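Local coordinates for protein nucleoside permease NupG (Escherichia coli K-12, PDB 7DLA) that carries purine and pyrimidine nucleosides across the bacterial inner membrane together with protons, drawing on the proton motive force, at residues Ser20-Thr32 and Phe155-Ala167. The protein carries 1 engineered substitution. Sequence-based numbering, arbitrary orientation.
Sequences SWLTTLGSYMFVT and FELSHMQLYIGAA
Residues 20-32 and 155-167 come closest at Tyr28 and Leu157, whose CA atoms lie 4.5 Å apart; from there the chains run in opposite directions, Trp21 facing Gln161 and Ser20 facing Gly165. Segment 20-32 passes through an irregular turn, helical in its torsions at 22-24, into helix 25-32, while 155-167 is a loop at 155-159 followed by the first turns of helix 160-177. Ser20 packs on the glycine backbone, its OG 3.2 Å from Gly165 CA, and that hydroxyl is hydrogen-bonded to the carbonyl of Leu17. Leu162 bends its CD2 back over one face of the Trp21 indole, offset toward the rim and 3.9 Å above the plane. Gln161 sets CB 3.2 Å from Ser20 O, and its extended chain runs on between Trp21, Thr24 and Leu25. In this major facilitator superfamily transporter the contact joins the periplasmic end of the first transmembrane helix to the tight periplasmic turn between the fifth and sixth helices and to the first turns of the sixth. In Tyr28, CG anti to the backbone N (chi1 161°) sends the ring toward the 157-159 turn: Leu157 O meets the ring edge in plane, 3.3 Å from CD1, and OH reaches 3.2 Å from His159 CB. An alanine in place of Tyr28 would take away this ring and is likely to open a gap beside Leu157 and His159. Leu157 O also accepts a hydrogen bond from Thr32 OG1 (2.5 Å), which arrives on a lone pair in the carbonyl plane. The two methyls of Leu157 rest on Val31, CD1 to CG1 3.8 Å. The Glu156 side chain meets Thr24 at about a right angle, CG to CG2, and the Glu156 carboxylate is hydrogen-bonded to Ser151, Asn232 and His236; Asn232 is also hydrogen-bonded to Ser27 OG.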
loop_
_atom_site.group_PDB
_atom_site.type_symbol
_atom_site.label_atom_id
_atom_site.label_comp_id
_atom_site.label_asym_id
_atom_site.label_seq_id
_atom_site.Cartn_x
_atom_site.Cartn_y
_atom_site.Cartn_z
ATOM N N SER A 20 4.581 -0.338 -11.369
ATOM C CA SER A 20 5.237 -1.146 -12.393
ATOM C C SER A 20 5.740 -2.475 -11.826
ATOM O O SER A 20 5.871 -3.465 -12.560
ATOM C CB SER A 20 6.391 -0.357 -13.006
ATOM O OG SER A 20 7.391 -0.061 -12.037
ATOM N N TRP A 21 6.019 -2.522 -10.519
ATOM C CA TRP A 21 6.617 -3.686 -9.881
ATOM C C TRP A 21 5.958 -4.088 -8.570
ATOM O O TRP A 21 6.175 -5.211 -8.105
ATOM C CB TRP A 21 8.100 -3.409 -9.635
ATOM C CG TRP A 21 8.386 -2.356 -8.585
ATOM C CD1 TRP A 21 8.706 -1.034 -8.791
ATOM C CD2 TRP A 21 8.414 -2.557 -7.167
ATOM N NE1 TRP A 21 8.916 -0.407 -7.579
ATOM C CE2 TRP A 21 8.748 -1.324 -6.571
ATOM C CE3 TRP A 21 8.194 -3.667 -6.345
ATOM C CZ2 TRP A 21 8.866 -1.179 -5.201
ATOM C CZ3 TRP A 21 8.306 -3.516 -5.010
ATOM C CH2 TRP A 21 8.641 -2.282 -4.442
ATOM N N LEU A 22 5.166 -3.208 -7.963
ATOM C CA LEU A 22 4.720 -3.425 -6.594
ATOM C C LEU A 22 4.016 -4.773 -6.440
ATOM O O LEU A 22 4.407 -5.585 -5.601
ATOM C CB LEU A 22 3.806 -2.268 -6.163
ATOM C CG LEU A 22 3.370 -2.037 -4.698
ATOM C CD1 LEU A 22 2.149 -2.828 -4.390
ATOM C CD2 LEU A 22 4.477 -2.423 -3.744
ATOM N N THR A 23 2.988 -5.042 -7.251
ATOM C CA THR A 23 2.148 -6.225 -7.082
ATOM C C THR A 23 2.736 -7.486 -7.688
ATOM O O THR A 23 2.412 -8.596 -7.249
ATOM C CB THR A 23 0.773 -5.980 -7.710
ATOM O OG1 THR A 23 0.902 -5.925 -9.143
ATOM C CG2 THR A 23 0.136 -4.697 -7.147
ATOM N N THR A 24 3.582 -7.343 -8.683
ATOM C CA THR A 24 4.147 -8.453 -9.413
ATOM C C THR A 24 5.430 -8.991 -8.793
ATOM O O THR A 24 5.721 -10.178 -8.964
ATOM C CB THR A 24 4.376 -7.964 -10.835
ATOM O OG1 THR A 24 5.258 -6.845 -10.758
ATOM C CG2 THR A 24 3.061 -7.509 -11.453
ATOM N N LEU A 25 6.150 -8.163 -8.024
ATOM C CA LEU A 25 7.475 -8.522 -7.519
ATOM C C LEU A 25 7.457 -9.819 -6.708
ATOM O O LEU A 25 8.441 -10.566 -6.685
ATOM C CB LEU A 25 8.032 -7.383 -6.671
ATOM C CG LEU A 25 9.484 -7.597 -6.218
ATOM C CD1 LEU A 25 10.491 -7.776 -7.369
ATOM C CD2 LEU A 25 9.961 -6.581 -5.179
ATOM N N GLY A 26 6.362 -10.105 -6.019
ATOM C CA GLY A 26 6.268 -11.387 -5.350
ATOM C C GLY A 26 6.393 -12.534 -6.321
ATOM O O GLY A 26 7.191 -13.440 -6.116
ATOM N N SER A 27 5.604 -12.476 -7.399
ATOM C CA SER A 27 5.613 -13.535 -8.443
ATOM C C SER A 27 7.017 -13.671 -9.047
ATOM O O SER A 27 7.493 -14.817 -9.181
ATOM C CB SER A 27 4.583 -13.252 -9.507
ATOM O OG SER A 27 3.300 -13.705 -9.100
ATOM N N TYR A 28 7.646 -12.544 -9.395
ATOM C CA TYR A 28 8.979 -12.555 -9.987
ATOM C C TYR A 28 9.994 -13.158 -9.024
ATOM O O TYR A 28 10.925 -13.853 -9.451
ATOM C CB TYR A 28 9.361 -11.134 -10.415
ATOM C CG TYR A 28 10.833 -10.876 -10.625
ATOM C CD1 TYR A 28 11.496 -11.259 -11.811
ATOM C CD2 TYR A 28 11.564 -10.230 -9.639
ATOM C CE1 TYR A 28 12.877 -11.000 -11.992
ATOM C CE2 TYR A 28 12.912 -9.968 -9.802
ATOM C CZ TYR A 28 13.578 -10.342 -10.974
ATOM O OH TYR A 28 14.933 -10.037 -11.048
ATOM N N MET A 29 9.813 -12.939 -7.717
ATOM C CA MET A 29 10.673 -13.626 -6.763
ATOM C C MET A 29 10.369 -15.117 -6.711
ATOM O O MET A 29 11.285 -15.934 -6.581
ATOM C CB MET A 29 10.520 -13.002 -5.385
ATOM C CG MET A 29 11.038 -11.605 -5.361
ATOM S SD MET A 29 11.248 -10.910 -3.746
ATOM C CE MET A 29 9.642 -10.094 -3.574
ATOM N N PHE A 30 9.104 -15.499 -6.839
ATOM C CA PHE A 30 8.752 -16.904 -6.663
ATOM C C PHE A 30 8.895 -17.707 -7.950
ATOM O O PHE A 30 9.655 -18.678 -7.999
ATOM C CB PHE A 30 7.330 -17.013 -6.112
ATOM C CG PHE A 30 6.872 -18.414 -5.883
ATOM C CD1 PHE A 30 7.248 -19.100 -4.746
ATOM C CD2 PHE A 30 6.084 -19.058 -6.825
ATOM C CE1 PHE A 30 6.815 -20.390 -4.523
ATOM C CE2 PHE A 30 5.635 -20.349 -6.601
ATOM C CZ PHE A 30 6.009 -21.018 -5.450
ATOM N N VAL A 31 8.162 -17.317 -8.995
ATOM C CA VAL A 31 8.158 -18.096 -10.228
ATOM C C VAL A 31 9.520 -18.046 -10.910
ATOM O O VAL A 31 10.080 -19.084 -11.287
ATOM C CB VAL A 31 7.038 -17.610 -11.160
ATOM C CG1 VAL A 31 7.340 -18.002 -12.600
ATOM C CG2 VAL A 31 5.710 -18.181 -10.730
ATOM N N THR A 32 10.085 -16.851 -11.060
ATOM C CA THR A 32 11.362 -16.734 -11.747
ATOM C C THR A 32 12.560 -16.954 -10.833
ATOM O O THR A 32 13.399 -17.804 -11.125
ATOM C CB THR A 32 11.450 -15.381 -12.467
ATOM O OG1 THR A 32 10.266 -15.186 -13.249
ATOM C CG2 THR A 32 12.663 -15.317 -13.353
ATOM N N PHE A 155 6.058 -8.792 -19.046
ATOM C CA PHE A 155 7.124 -8.547 -18.074
ATOM C C PHE A 155 6.683 -8.749 -16.626
ATOM O O PHE A 155 7.345 -8.243 -15.709
ATOM C CB PHE A 155 7.694 -7.140 -18.225
ATOM C CG PHE A 155 8.269 -6.861 -19.571
ATOM C CD1 PHE A 155 8.984 -7.835 -20.244
ATOM C CD2 PHE A 155 8.132 -5.615 -20.154
ATOM C CE1 PHE A 155 9.543 -7.577 -21.466
ATOM C CE2 PHE A 155 8.688 -5.353 -21.392
ATOM C CZ PHE A 155 9.394 -6.338 -22.043
ATOM N N GLU A 156 5.544 -9.421 -16.432
ATOM C CA GLU A 156 5.026 -9.683 -15.062
ATOM C C GLU A 156 6.082 -10.494 -14.306
ATOM O O GLU A 156 6.666 -9.963 -13.339
ATOM C CB GLU A 156 3.694 -10.432 -15.127
ATOM C CG GLU A 156 2.490 -9.548 -14.851
ATOM C CD GLU A 156 1.164 -10.285 -14.799
ATOM O OE1 GLU A 156 0.436 -10.262 -15.812
ATOM O OE2 GLU A 156 0.861 -10.881 -13.746
ATOM N N LEU A 157 6.305 -11.734 -14.748
ATOM C CA LEU A 157 7.315 -12.621 -14.165
ATOM C C LEU A 157 8.750 -12.172 -14.453
ATOM O O LEU A 157 9.691 -12.883 -14.070
ATOM C CB LEU A 157 7.136 -14.040 -14.716
ATOM C CG LEU A 157 5.721 -14.615 -14.615
ATOM C CD1 LEU A 157 5.607 -15.930 -15.342
ATOM C CD2 LEU A 157 5.246 -14.745 -13.157
ATOM N N SER A 158 8.924 -11.019 -15.112
ATOM C CA SER A 158 10.193 -10.559 -15.660
ATOM C C SER A 158 10.775 -9.384 -14.887
ATOM O O SER A 158 10.056 -8.429 -14.567
ATOM C CB SER A 158 10.021 -10.131 -17.110
ATOM O OG SER A 158 11.154 -9.396 -17.505
ATOM N N HIS A 159 12.104 -9.429 -14.672
ATOM C CA HIS A 159 12.884 -8.365 -14.030
ATOM C C HIS A 159 12.776 -7.047 -14.782
ATOM O O HIS A 159 13.304 -6.016 -14.341
ATOM C CB HIS A 159 14.373 -8.724 -13.951
ATOM C CG HIS A 159 15.090 -8.588 -15.260
ATOM N ND1 HIS A 159 14.611 -9.134 -16.433
ATOM C CD2 HIS A 159 16.211 -7.907 -15.594
ATOM C CE1 HIS A 159 15.431 -8.832 -17.426
ATOM N NE2 HIS A 159 16.406 -8.084 -16.944
ATOM N N MET A 160 12.148 -7.091 -15.952
ATOM C CA MET A 160 11.964 -5.879 -16.730
ATOM C C MET A 160 11.139 -4.850 -15.977
ATOM O O MET A 160 11.436 -3.649 -16.031
ATOM C CB MET A 160 11.329 -6.242 -18.068
ATOM C CG MET A 160 12.354 -6.495 -19.150
ATOM S SD MET A 160 13.209 -4.938 -19.355
ATOM C CE MET A 160 11.821 -3.908 -19.775
ATOM N N GLN A 161 10.104 -5.308 -15.270
ATOM C CA GLN A 161 9.262 -4.397 -14.505
ATOM C C GLN A 161 10.112 -3.414 -13.716
ATOM O O GLN A 161 9.802 -2.217 -13.657
ATOM C CB GLN A 161 8.355 -5.204 -13.579
ATOM C CG GLN A 161 9.127 -5.984 -12.531
ATOM C CD GLN A 161 8.224 -6.778 -11.623
ATOM O OE1 GLN A 161 7.094 -7.036 -11.983
ATOM N NE2 GLN A 161 8.722 -7.200 -10.466
ATOM N N LEU A 162 11.235 -3.895 -13.172
ATOM C CA LEU A 162 12.095 -3.076 -12.324
ATOM C C LEU A 162 12.855 -2.034 -13.146
ATOM O O LEU A 162 13.021 -0.877 -12.719
ATOM C CB LEU A 162 13.069 -3.987 -11.587
ATOM C CG LEU A 162 12.600 -4.704 -10.321
ATOM C CD1 LEU A 162 13.763 -5.451 -9.757
ATOM C CD2 LEU A 162 12.014 -3.782 -9.265
ATOM N N TYR A 163 13.334 -2.426 -14.329
ATOM C CA TYR A 163 13.985 -1.452 -15.197
ATOM C C TYR A 163 13.020 -0.335 -15.538
ATOM O O TYR A 163 13.379 0.844 -15.495
ATOM C CB TYR A 163 14.517 -2.136 -16.465
ATOM C CG TYR A 163 15.902 -2.652 -16.240
ATOM C CD1 TYR A 163 16.751 -1.982 -15.389
ATOM C CD2 TYR A 163 16.339 -3.836 -16.813
ATOM C CE1 TYR A 163 18.001 -2.435 -15.131
ATOM C CE2 TYR A 163 17.613 -4.318 -16.547
ATOM C CZ TYR A 163 18.442 -3.597 -15.700
ATOM O OH TYR A 163 19.718 -4.007 -15.385
ATOM N N ILE A 164 11.772 -0.698 -15.825
ATOM C CA ILE A 164 10.752 0.282 -16.184
ATOM C C ILE A 164 10.448 1.207 -15.004
ATOM O O ILE A 164 10.295 2.419 -15.170
ATOM C CB ILE A 164 9.495 -0.458 -16.667
ATOM C CG1 ILE A 164 9.864 -1.380 -17.821
ATOM C CG2 ILE A 164 8.415 0.518 -17.076
ATOM C CD1 ILE A 164 8.692 -2.125 -18.378
ATOM N N GLY A 165 10.341 0.657 -13.799
ATOM C CA GLY A 165 10.109 1.505 -12.643
ATOM C C GLY A 165 11.224 2.510 -12.421
ATOM O O GLY A 165 10.973 3.686 -12.153
ATOM N N ALA A 166 12.475 2.058 -12.509
ATOM C CA ALA A 166 13.590 3.005 -12.423
ATOM C C ALA A 166 13.540 4.049 -13.540
ATOM O O ALA A 166 13.882 5.221 -13.331
ATOM C CB ALA A 166 14.920 2.247 -12.470
ATOM N N ALA A 167 13.148 3.631 -14.741
ATOM C CA ALA A 167 13.061 4.560 -15.854
ATOM C C ALA A 167 12.042 5.645 -15.568
ATOM O O ALA A 167 12.298 6.826 -15.832
ATOM C CB ALA A 167 12.711 3.798 -17.123
#